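Local structure of putative adenosine kinase (3VAS) at residues Leu35-Asp40 / Asp68-Lys73; Tyr49-Asp54 / Glu61-Ile66; Asp310-Thr315 / Tyr349-Ser354. The protein probably phosphorylates adenosine to AMP with ATP as phosphate donor, as an adenosine kinase of the ribokinase (pfkB) family. One frame throughout, in Å; residues are numbered along the deposited sequence.

Contact 1 (Leu35-Asp40 / Asp68-Lys73); sequences LDIIVD and DEIQKK. With ADN (adenosine), chain C.
Val39 and Ile70 hold the nearest pair of CA atoms, 6.9 Å apart, between the far end of strand 27-40 and helix 65-70, and no hydrogen bond joins the two segments. In the ribokinase fold this end of the strand belongs to the small lid sheet, where it pairs with strands 77-81 and 138-145, and the helical segment lies over one side of it. From Ile70 to Lys73 the chain makes a type I beta turn, closed by Lys73 N on Ile70 O, 3.0 Å. Alternation along the strand directs Ile37 and Val39 at the helix. Ile70 reaches both with separate branches: its CD1 meets Ile37 CG2 at 3.9 Å, and its CG2 lies 3.9 Å from Val39 CG1. With chi1 at 67°, CG1 of Ile70 sits between its backbone N and carbonyl carbon, and the extended chain beyond carries CD1 to Ile37. The other methyl of Val39 is used by the aliphatic part of Lys73, CG2 to CG 3.7 Å, the two side chains crossing at about a right angle. Bent at chi2, that lysine runs on past Asp40 O and ends in a salt bridge with Asp42. Leu76 and Met45 add to this apolar layer. Asp36, just before Ile37, holds the adenosine ribose, OD2 accepting from O3' at 2.5 Å; the 2.4 Å from OD1 to O2' is very short and its value doubtful.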
loop_
_atom_site.group_PDB
_atom_site.type_symbol
_atom_site.label_atom_id
_atom_site.label_comp_id
_atom_site.label_asym_id
_atom_site.label_seq_id
_atom_site.Cartn_x
_atom_site.Cartn_y
_atom_site.Cartn_z
ATOM N N LEU A 35 0.898 -0.646 -13.610
ATOM C CA LEU A 35 0.653 -1.949 -14.204
ATOM C C LEU A 35 1.719 -2.926 -13.718
ATOM O O LEU A 35 2.916 -2.675 -13.874
ATOM C CB LEU A 35 0.673 -1.858 -15.728
ATOM C CG LEU A 35 0.362 -3.164 -16.460
ATOM C CD1 LEU A 35 -1.123 -3.481 -16.375
ATOM C CD2 LEU A 35 0.824 -3.102 -17.903
ATOM N N ASP A 36 1.288 -4.027 -13.113
ATOM C CA ASP A 36 2.210 -5.097 -12.739
ATOM C C ASP A 36 2.499 -6.004 -13.930
ATOM O O ASP A 36 1.587 -6.449 -14.628
ATOM C CB ASP A 36 1.661 -5.926 -11.574
ATOM C CG ASP A 36 1.700 -5.176 -10.248
ATOM O OD1 ASP A 36 2.292 -4.073 -10.201
ATOM O OD2 ASP A 36 1.151 -5.700 -9.249
ATOM N N ILE A 37 3.778 -6.268 -14.165
ATOM C CA ILE A 37 4.174 -7.202 -15.204
ATOM C C ILE A 37 4.877 -8.388 -14.550
ATOM O O ILE A 37 6.056 -8.318 -14.213
ATOM C CB ILE A 37 5.078 -6.533 -16.246
ATOM C CG1 ILE A 37 4.434 -5.232 -16.736
ATOM C CG2 ILE A 37 5.363 -7.486 -17.404
ATOM C CD1 ILE A 37 5.225 -4.533 -17.826
ATOM N N ILE A 38 4.131 -9.474 -14.369
ATOM C CA ILE A 38 4.595 -10.614 -13.594
ATOM C C ILE A 38 5.213 -11.684 -14.481
ATOM O O ILE A 38 4.565 -12.210 -15.389
ATOM C CB ILE A 38 3.443 -11.221 -12.776
ATOM C CG1 ILE A 38 2.725 -10.117 -11.992
ATOM C CG2 ILE A 38 3.958 -12.317 -11.849
ATOM C CD1 ILE A 38 1.470 -10.581 -11.293
ATOM N N VAL A 39 6.470 -12.008 -14.205
ATOM C CA VAL A 39 7.233 -12.915 -15.051
ATOM C C VAL A 39 7.978 -13.947 -14.213
ATOM O O VAL A 39 8.472 -13.634 -13.130
ATOM C CB VAL A 39 8.239 -12.128 -15.939
ATOM C CG1 VAL A 39 8.976 -11.070 -15.125
ATOM C CG2 VAL A 39 9.225 -13.063 -16.629
ATOM N N ASP A 40 8.023 -15.183 -14.702
ATOM C CA ASP A 40 8.916 -16.189 -14.146
ATOM C C ASP A 40 10.344 -15.853 -14.563
ATOM O O ASP A 40 10.732 -16.053 -15.718
ATOM C CB ASP A 40 8.531 -17.587 -14.629
ATOM C CG ASP A 40 7.235 -18.082 -14.010
ATOM O OD1 ASP A 40 6.906 -17.643 -12.886
ATOM O OD2 ASP A 40 6.549 -18.910 -14.647
ATOM N N ASP A 68 12.443 -4.281 -21.426
ATOM C CA ASP A 68 12.576 -4.899 -22.740
ATOM C C ASP A 68 12.934 -6.369 -22.582
ATOM O O ASP A 68 12.486 -7.216 -23.356
ATOM C CB ASP A 68 13.649 -4.195 -23.570
ATOM C CG ASP A 68 13.204 -2.833 -24.072
ATOM O OD1 ASP A 68 11.998 -2.666 -24.351
ATOM O OD2 ASP A 68 14.064 -1.933 -24.190
ATOM N N GLU A 69 13.735 -6.667 -21.563
ATOM C CA GLU A 69 14.228 -8.020 -21.347
ATOM C C GLU A 69 13.123 -9.010 -20.968
ATOM O O GLU A 69 13.019 -10.082 -21.565
ATOM C CB GLU A 69 15.344 -8.036 -20.300
ATOM C CG GLU A 69 16.050 -9.378 -20.191
ATOM C CD GLU A 69 17.392 -9.288 -19.484
ATOM O OE1 GLU A 69 17.632 -8.288 -18.771
ATOM O OE2 GLU A 69 18.209 -10.219 -19.643
ATOM N N ILE A 70 12.299 -8.659 -19.985
ATOM C CA ILE A 70 11.227 -9.561 -19.561
ATOM C C ILE A 70 10.124 -9.658 -20.611
ATOM O O ILE A 70 9.316 -10.583 -20.590
ATOM C CB ILE A 70 10.605 -9.144 -18.216
ATOM C CG1 ILE A 70 9.864 -7.815 -18.360
ATOM C CG2 ILE A 70 11.667 -9.074 -17.131
ATOM C CD1 ILE A 70 9.207 -7.353 -17.084
ATOM N N GLN A 71 10.099 -8.704 -21.535
ATOM C CA GLN A 71 9.100 -8.694 -22.597
ATOM C C GLN A 71 9.405 -9.768 -23.640
ATOM O O GLN A 71 8.600 -10.033 -24.534
ATOM C CB GLN A 71 9.026 -7.310 -23.248
ATOM C CG GLN A 71 7.667 -6.972 -23.835
ATOM C CD GLN A 71 6.554 -7.024 -22.799
ATOM O OE1 GLN A 71 5.498 -7.614 -23.039
ATOM N NE2 GLN A 71 6.781 -6.402 -21.645
ATOM N N LYS A 72 10.574 -10.386 -23.516
ATOM C CA LYS A 72 10.969 -11.469 -24.405
ATOM C C LYS A 72 10.561 -12.809 -23.803
ATOM O O LYS A 72 10.656 -13.853 -24.447
ATOM C CB LYS A 72 12.477 -11.426 -24.652
ATOM C CG LYS A 72 12.929 -10.163 -25.358
ATOM C CD LYS A 72 14.437 -10.040 -25.393
ATOM C CE LYS A 72 14.853 -8.859 -26.250
ATOM N NZ LYS A 72 14.408 -9.032 -27.664
ATOM N N LYS A 73 10.104 -12.764 -22.560
ATOM C CA LYS A 73 9.663 -13.958 -21.860
ATOM C C LYS A 73 8.214 -14.262 -22.214
ATOM O O LYS A 73 7.407 -13.351 -22.399
ATOM C CB LYS A 73 9.796 -13.756 -20.350
ATOM C CG LYS A 73 10.326 -14.962 -19.607
ATOM C CD LYS A 73 11.762 -15.255 -20.006
ATOM C CE LYS A 73 12.288 -16.498 -19.304
ATOM N NZ LYS A 73 13.686 -16.816 -19.713
HETATM O "O5'" ADN C . 2.501 -4.683 -2.628
HETATM C "C5'" ADN C . 2.697 -5.117 -3.972
HETATM C "C4'" ADN C . 2.319 -4.039 -4.958
HETATM O "O4'" ADN C . 3.183 -2.905 -4.791
HETATM C "C3'" ADN C . 2.410 -4.412 -6.442
HETATM O "O3'" ADN C . 1.094 -4.559 -6.980
HETATM C "C2'" ADN C . 3.095 -3.192 -7.100
HETATM O "O2'" ADN C . 2.428 -2.682 -8.233
HETATM C "C1'" ADN C . 3.130 -2.161 -5.971
HETATM N N9 ADN C . 4.267 -1.242 -6.022
HETATM C C8 ADN C . 5.530 -1.552 -6.249
HETATM N N7 ADN C . 6.301 -0.297 -6.238
HETATM C C5 ADN C . 5.394 0.777 -5.993
HETATM C C6 ADN C . 5.582 2.151 -5.885
HETATM N N6 ADN C . 6.900 2.709 -6.033
HETATM N N1 ADN C . 4.494 2.979 -5.643
HETATM C C2 ADN C . 3.235 2.452 -5.502
HETATM N N3 ADN C . 3.049 1.098 -5.604
HETATM C C4 ADN C . 4.165 0.261 -5.858
#

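Contact 2 (Tyr49-Asp54 / Glu61-Ile66); sequences YNLKKD and EKHMTI
The ring of Tyr49 lies against Ile66 on one face, with Ile66 CB 3.7 Å above the plane and displaced toward the rim, a CH-pi contact. At the ring's edge, Thr65 OG1 lies in the plane and Lys62 O near it. The imidazole of His63 has Lys62 CG over the centre of one face, while water 1 sits at its edge in the ring plane. Ile66 CG1, anti to the backbone N at chi1 -159°, runs beside the tyrosine and comes within 3.8 Å of Tyr49 CE1. Its CD1 continues toward Leu51, whose CD1 is 4.4 Å from it, so one isoleucine packs against both the ring and the loop that follows helix 44-48. That helix closes in a Schellman motif with Asn50 as the C-prime residue, which turns the chain toward strand 55-58 of the lid. Water 1 joins the backbone there to the second segment: it donates to Tyr49 O at 3.0 Å and is bonded to His63 NE2 at 2.8 Å. His63 ND1 is engaged by Glu60 N, so both ring nitrogens have partners. The tyrosine hydroxyl accepts from Thr65 OG1 at 2.7 Å and is also bonded to Glu69. Since Thr65 supplies one proton, the hydroxyl probably gives its own to that carboxylate, a chain of hydrogen bonds that would fix the O-H rotation of a buried phenol.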
loop_
_atom_site.group_PDB
_atom_site.type_symbol
_atom_site.label_atom_id
_atom_site.label_comp_id
_atom_site.label_asym_id
_atom_site.label_seq_id
_atom_site.Cartn_x
_atom_site.Cartn_y
_atom_site.Cartn_z
ATOM N N TYR A 49 20.748 -7.456 -12.101
ATOM C CA TYR A 49 20.168 -6.180 -11.682
ATOM C C TYR A 49 20.332 -5.898 -10.191
ATOM O O TYR A 49 19.740 -4.950 -9.670
ATOM C CB TYR A 49 18.691 -6.099 -12.078
ATOM C CG TYR A 49 18.485 -6.084 -13.571
ATOM C CD1 TYR A 49 18.136 -7.240 -14.261
ATOM C CD2 TYR A 49 18.665 -4.918 -14.296
ATOM C CE1 TYR A 49 17.959 -7.223 -15.627
ATOM C CE2 TYR A 49 18.492 -4.892 -15.656
ATOM C CZ TYR A 49 18.140 -6.041 -16.318
ATOM O OH TYR A 49 17.972 -6.000 -17.676
ATOM N N ASN A 50 21.140 -6.719 -9.520
ATOM C CA ASN A 50 21.382 -6.586 -8.083
ATOM C C ASN A 50 20.091 -6.490 -7.267
ATOM O O ASN A 50 19.929 -5.584 -6.453
ATOM C CB ASN A 50 22.281 -5.380 -7.799
ATOM C CG ASN A 50 22.969 -5.473 -6.448
ATOM O OD1 ASN A 50 23.120 -6.560 -5.889
ATOM N ND2 ASN A 50 23.389 -4.330 -5.918
ATOM N N LEU A 51 19.176 -7.427 -7.498
ATOM C CA LEU A 51 17.873 -7.411 -6.837
ATOM C C LEU A 51 17.853 -8.321 -5.613
ATOM O O LEU A 51 18.568 -9.322 -5.560
ATOM C CB LEU A 51 16.775 -7.827 -7.816
ATOM C CG LEU A 51 16.714 -7.000 -9.103
ATOM C CD1 LEU A 51 15.595 -7.486 -10.002
ATOM C CD2 LEU A 51 16.550 -5.520 -8.786
ATOM N N LYS A 52 17.018 -7.971 -4.641
ATOM C CA LYS A 52 16.981 -8.675 -3.365
ATOM C C LYS A 52 15.613 -9.295 -3.091
ATOM O O LYS A 52 14.599 -8.853 -3.638
ATOM C CB LYS A 52 17.361 -7.717 -2.233
ATOM C CG LYS A 52 18.747 -7.106 -2.387
ATOM C CD LYS A 52 18.814 -5.702 -1.796
ATOM C CE LYS A 52 18.539 -5.701 -0.299
ATOM N NZ LYS A 52 18.624 -4.331 0.288
ATOM N N LYS A 53 15.602 -10.317 -2.240
ATOM C CA LYS A 53 14.382 -11.023 -1.850
ATOM C C LYS A 53 13.321 -10.094 -1.262
ATOM O O LYS A 53 13.627 -9.236 -0.433
ATOM C CB LYS A 53 14.719 -12.112 -0.821
ATOM C CG LYS A 53 13.542 -13.001 -0.435
ATOM C CD LYS A 53 13.356 -14.139 -1.432
ATOM C CE LYS A 53 12.003 -14.827 -1.271
ATOM N NZ LYS A 53 10.886 -14.006 -1.829
ATOM N N ASP A 54 12.078 -10.277 -1.701
ATOM C CA ASP A 54 10.927 -9.556 -1.153
ATOM C C ASP A 54 11.107 -8.044 -1.123
ATOM O O ASP A 54 10.533 -7.362 -0.277
ATOM C CB ASP A 54 10.596 -10.057 0.257
ATOM C CG ASP A 54 10.063 -11.476 0.264
ATOM O OD1 ASP A 54 10.377 -12.228 1.214
ATOM O OD2 ASP A 54 9.331 -11.838 -0.680
ATOM N N GLU A 61 18.923 4.106 -14.125
ATOM C CA GLU A 61 19.292 3.891 -15.523
ATOM C C GLU A 61 19.817 2.475 -15.770
ATOM O O GLU A 61 19.531 1.874 -16.807
ATOM C CB GLU A 61 20.294 4.945 -16.007
ATOM C CG GLU A 61 20.360 5.072 -17.527
ATOM C CD GLU A 61 18.989 5.310 -18.161
ATOM O OE1 GLU A 61 18.194 6.097 -17.599
ATOM O OE2 GLU A 61 18.702 4.704 -19.219
ATOM N N LYS A 62 20.555 1.935 -14.801
ATOM C CA LYS A 62 21.081 0.576 -14.909
ATOM C C LYS A 62 19.986 -0.494 -14.931
ATOM O O LYS A 62 20.230 -1.625 -15.347
ATOM C CB LYS A 62 22.070 0.286 -13.777
ATOM C CG LYS A 62 21.462 0.267 -12.385
ATOM C CD LYS A 62 22.537 0.080 -11.321
ATOM C CE LYS A 62 21.936 -0.011 -9.923
ATOM N NZ LYS A 62 22.981 0.106 -8.862
ATOM N N HIS A 63 18.785 -0.133 -14.486
ATOM C CA HIS A 63 17.668 -1.080 -14.419
ATOM C C HIS A 63 16.835 -1.111 -15.694
ATOM O O HIS A 63 16.084 -2.052 -15.911
ATOM C CB HIS A 63 16.738 -0.743 -13.252
ATOM C CG HIS A 63 17.377 -0.882 -11.905
ATOM N ND1 HIS A 63 17.656 0.200 -11.099
ATOM C CD2 HIS A 63 17.786 -1.976 -11.222
ATOM C CE1 HIS A 63 18.213 -0.223 -9.978
ATOM N NE2 HIS A 63 18.302 -1.539 -10.028
ATOM N N MET A 64 16.972 -0.084 -16.531
ATOM C CA MET A 64 16.008 0.164 -17.605
ATOM C C MET A 64 15.846 -0.955 -18.625
ATOM O O MET A 64 14.767 -1.120 -19.191
ATOM C CB MET A 64 16.292 1.493 -18.310
ATOM C CG MET A 64 16.009 2.711 -17.449
ATOM S SD MET A 64 14.351 2.705 -16.724
ATOM C CE MET A 64 14.463 4.152 -15.669
ATOM N N THR A 65 16.898 -1.733 -18.852
ATOM C CA THR A 65 16.825 -2.810 -19.842
ATOM C C THR A 65 15.899 -3.945 -19.417
ATOM O O THR A 65 15.488 -4.752 -20.252
ATOM C CB THR A 65 18.212 -3.396 -20.167
ATOM O OG1 THR A 65 18.865 -3.777 -18.949
ATOM C CG2 THR A 65 19.071 -2.372 -20.913
ATOM N N ILE A 66 15.566 -4.000 -18.127
ATOM C CA ILE A 66 14.759 -5.094 -17.587
ATOM C C ILE A 66 13.385 -5.188 -18.258
ATOM O O ILE A 66 12.866 -6.286 -18.472
ATOM C CB ILE A 66 14.616 -5.020 -16.036
ATOM C CG1 ILE A 66 14.245 -6.384 -15.467
ATOM C CG2 ILE A 66 13.592 -3.964 -15.607
ATOM C CD1 ILE A 66 14.082 -6.391 -13.961
HETATM O O HOH W 1 19.338 -2.724 -7.734
#

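Contact 3 (Asp310-Thr315 / Tyr349-Ser354); sequences DQIIDT and YIICRS
Gln311 O meets the sulfur of Cys352 at 3.9 Å, the first touch between the loop before helix 318-330 and the C-terminal end of helix 336-351. The loop leads into the DTNGAGD signature of the ribokinase (pfkB) family, which begins at Asp314 and runs into helix 318-330, where its final Asp320 bonds to adenosine. Ile312 adds a loose apolar contact, CG1 to Ile351 CG2 at 4.3 Å. At Ile313 the backbone takes over: its N-H bonds to Ile351 O at 3.1 Å, bent to 141°, and the N-H of Asp314 bonds to the same oxygen at 2.9 Å and nearly straight at 176°. Two successive amides thus hold the last helical carbonyl, one from each face of its plane. The branches of Ile313 are spread along the chain leaving the helix, CG1 3.6 Å from Cys352 O and CG2 3.7 Å from Ser354 OG. Asp314 presses CB against Arg353 O, its CG anti to the backbone N (chi1 -173°), and this carries the carboxylate past Ser354 to accept from Gly355 N through OD2. Its carbonyl faces the helix end, receiving a CA-H...O contact from Ile351 and a bond from water 2 at 2.7 Å; the water also lies in bonding range of Arg353 O. Thr315 turns back onto the last helical turn, where Ala318 also touches Ile351, and the segment closes with the methyl Thr315 CG2 at 4.1 Å from Ile351 CG1.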
loop_
_atom_site.group_PDB
_atom_site.type_symbol
_atom_site.label_atom_id
_atom_site.label_comp_id
_atom_site.label_asym_id
_atom_site.label_seq_id
_atom_site.Cartn_x
_atom_site.Cartn_y
_atom_site.Cartn_z
ATOM N N ASP A 310 2.960 -25.831 -0.431
ATOM C CA ASP A 310 2.199 -25.984 -1.668
ATOM C C ASP A 310 0.939 -25.112 -1.723
ATOM O O ASP A 310 0.324 -24.965 -2.779
ATOM C CB ASP A 310 1.848 -27.459 -1.910
ATOM C CG ASP A 310 1.268 -28.136 -0.679
ATOM O OD1 ASP A 310 1.546 -29.338 -0.479
ATOM O OD2 ASP A 310 0.533 -27.475 0.086
ATOM N N GLN A 311 0.559 -24.536 -0.586
ATOM C CA GLN A 311 -0.606 -23.658 -0.530
ATOM C C GLN A 311 -0.306 -22.288 -1.133
ATOM O O GLN A 311 -1.174 -21.660 -1.741
ATOM C CB GLN A 311 -1.088 -23.486 0.913
ATOM C CG GLN A 311 -1.670 -24.745 1.537
ATOM C CD GLN A 311 -2.288 -24.484 2.900
ATOM O OE1 GLN A 311 -1.618 -24.579 3.928
ATOM N NE2 GLN A 311 -3.574 -24.151 2.913
ATOM N N ILE A 312 0.930 -21.834 -0.957
ATOM C CA ILE A 312 1.333 -20.502 -1.391
ATOM C C ILE A 312 1.435 -20.383 -2.911
ATOM O O ILE A 312 2.246 -21.061 -3.545
ATOM C CB ILE A 312 2.673 -20.094 -0.751
ATOM C CG1 ILE A 312 2.525 -19.994 0.769
ATOM C CG2 ILE A 312 3.160 -18.777 -1.328
ATOM C CD1 ILE A 312 3.829 -19.736 1.494
ATOM N N ILE A 313 0.602 -19.520 -3.487
ATOM C CA ILE A 313 0.634 -19.256 -4.922
ATOM C C ILE A 313 1.478 -18.023 -5.237
ATOM O O ILE A 313 2.433 -18.099 -6.007
ATOM C CB ILE A 313 -0.783 -19.061 -5.497
ATOM C CG1 ILE A 313 -1.590 -20.357 -5.377
ATOM C CG2 ILE A 313 -0.715 -18.600 -6.950
ATOM C CD1 ILE A 313 -1.015 -21.518 -6.164
ATOM N N ASP A 314 1.118 -16.891 -4.635
ATOM C CA ASP A 314 1.840 -15.636 -4.839
ATOM C C ASP A 314 1.551 -14.653 -3.703
ATOM O O ASP A 314 0.435 -14.145 -3.578
ATOM C CB ASP A 314 1.473 -15.015 -6.192
ATOM C CG ASP A 314 2.327 -13.799 -6.533
ATOM O OD1 ASP A 314 3.403 -13.634 -5.921
ATOM O OD2 ASP A 314 1.924 -13.013 -7.420
ATOM N N THR A 315 2.566 -14.388 -2.884
ATOM C CA THR A 315 2.413 -13.535 -1.705
ATOM C C THR A 315 2.500 -12.044 -2.026
ATOM O O THR A 315 2.312 -11.204 -1.145
ATOM C CB THR A 315 3.464 -13.864 -0.622
ATOM O OG1 THR A 315 4.780 -13.624 -1.139
ATOM C CG2 THR A 315 3.344 -15.316 -0.182
ATOM N N TYR A 349 -6.465 -14.725 1.172
ATOM C CA TYR A 349 -7.172 -14.798 -0.104
ATOM C C TYR A 349 -6.241 -14.406 -1.255
ATOM O O TYR A 349 -6.194 -15.074 -2.286
ATOM C CB TYR A 349 -8.400 -13.887 -0.074
ATOM C CG TYR A 349 -9.140 -13.780 -1.387
ATOM C CD1 TYR A 349 -10.080 -14.738 -1.765
ATOM C CD2 TYR A 349 -8.916 -12.708 -2.244
ATOM C CE1 TYR A 349 -10.769 -14.633 -2.972
ATOM C CE2 TYR A 349 -9.599 -12.594 -3.452
ATOM C CZ TYR A 349 -10.520 -13.560 -3.812
ATOM O OH TYR A 349 -11.190 -13.440 -5.011
ATOM N N ILE A 350 -5.492 -13.327 -1.059
ATOM C CA ILE A 350 -4.559 -12.841 -2.069
ATOM C C ILE A 350 -3.358 -13.778 -2.267
ATOM O O ILE A 350 -2.921 -14.006 -3.397
ATOM C CB ILE A 350 -4.101 -11.404 -1.741
ATOM C CG1 ILE A 350 -5.232 -10.416 -2.051
ATOM C CG2 ILE A 350 -2.842 -11.038 -2.510
ATOM C CD1 ILE A 350 -5.837 -10.566 -3.448
ATOM N N ILE A 351 -2.845 -14.329 -1.169
ATOM C CA ILE A 351 -1.715 -15.259 -1.203
ATOM C C ILE A 351 -2.014 -16.479 -2.078
ATOM O O ILE A 351 -1.132 -17.015 -2.752
ATOM C CB ILE A 351 -1.325 -15.699 0.234
ATOM C CG1 ILE A 351 -0.571 -14.573 0.944
ATOM C CG2 ILE A 351 -0.483 -16.973 0.232
ATOM C CD1 ILE A 351 -0.266 -14.859 2.399
ATOM N N CYS A 352 -3.273 -16.900 -2.089
ATOM C CA CYS A 352 -3.667 -18.066 -2.871
ATOM C C CYS A 352 -4.064 -17.706 -4.306
ATOM O O CYS A 352 -4.620 -18.535 -5.029
ATOM C CB CYS A 352 -4.790 -18.821 -2.161
ATOM S SG CYS A 352 -4.268 -19.626 -0.622
ATOM N N ARG A 353 -3.766 -16.477 -4.715
ATOM C CA ARG A 353 -4.082 -16.012 -6.067
ATOM C C ARG A 353 -2.896 -15.288 -6.721
ATOM O O ARG A 353 -2.042 -14.720 -6.036
ATOM C CB ARG A 353 -5.318 -15.107 -6.042
ATOM C CG ARG A 353 -6.565 -15.785 -5.498
ATOM C CD ARG A 353 -7.726 -14.814 -5.355
ATOM N NE ARG A 353 -8.176 -14.275 -6.639
ATOM C CZ ARG A 353 -9.102 -14.846 -7.404
ATOM N NH1 ARG A 353 -9.678 -15.980 -7.016
ATOM N NH2 ARG A 353 -9.454 -14.284 -8.558
ATOM N N SER A 354 -2.854 -15.308 -8.052
ATOM C CA SER A 354 -1.743 -14.723 -8.802
ATOM C C SER A 354 -1.911 -13.215 -8.988
ATOM O O SER A 354 -2.877 -12.758 -9.604
ATOM C CB SER A 354 -1.603 -15.406 -10.165
ATOM O OG SER A 354 -1.549 -16.818 -10.031
HETATM O O HOH W 2 -0.783 -12.365 -5.200
#

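From the N terminus, strand 27-40 opens contact 1 and the chain returns to it at 68-73, closing a loop that contains helix 44-48 and strand 55-58. Contact 2 is nested within that loop, pairing 49-54 with 61-66, and both contacts use helix 65-70. They meet where Glu69 OE1 of contact 1 and Tyr49 OH of contact 2 are joined by a bond of 2.6 Å, so the lid helix is tied both to its sheet and to the preceding loop. Contact 3 follows in series, closing a loop that holds helix 318-330 and most of helix 336-351. Its centre lies about 20 Å from that of contact 1 and 24 Å from that of contact 2.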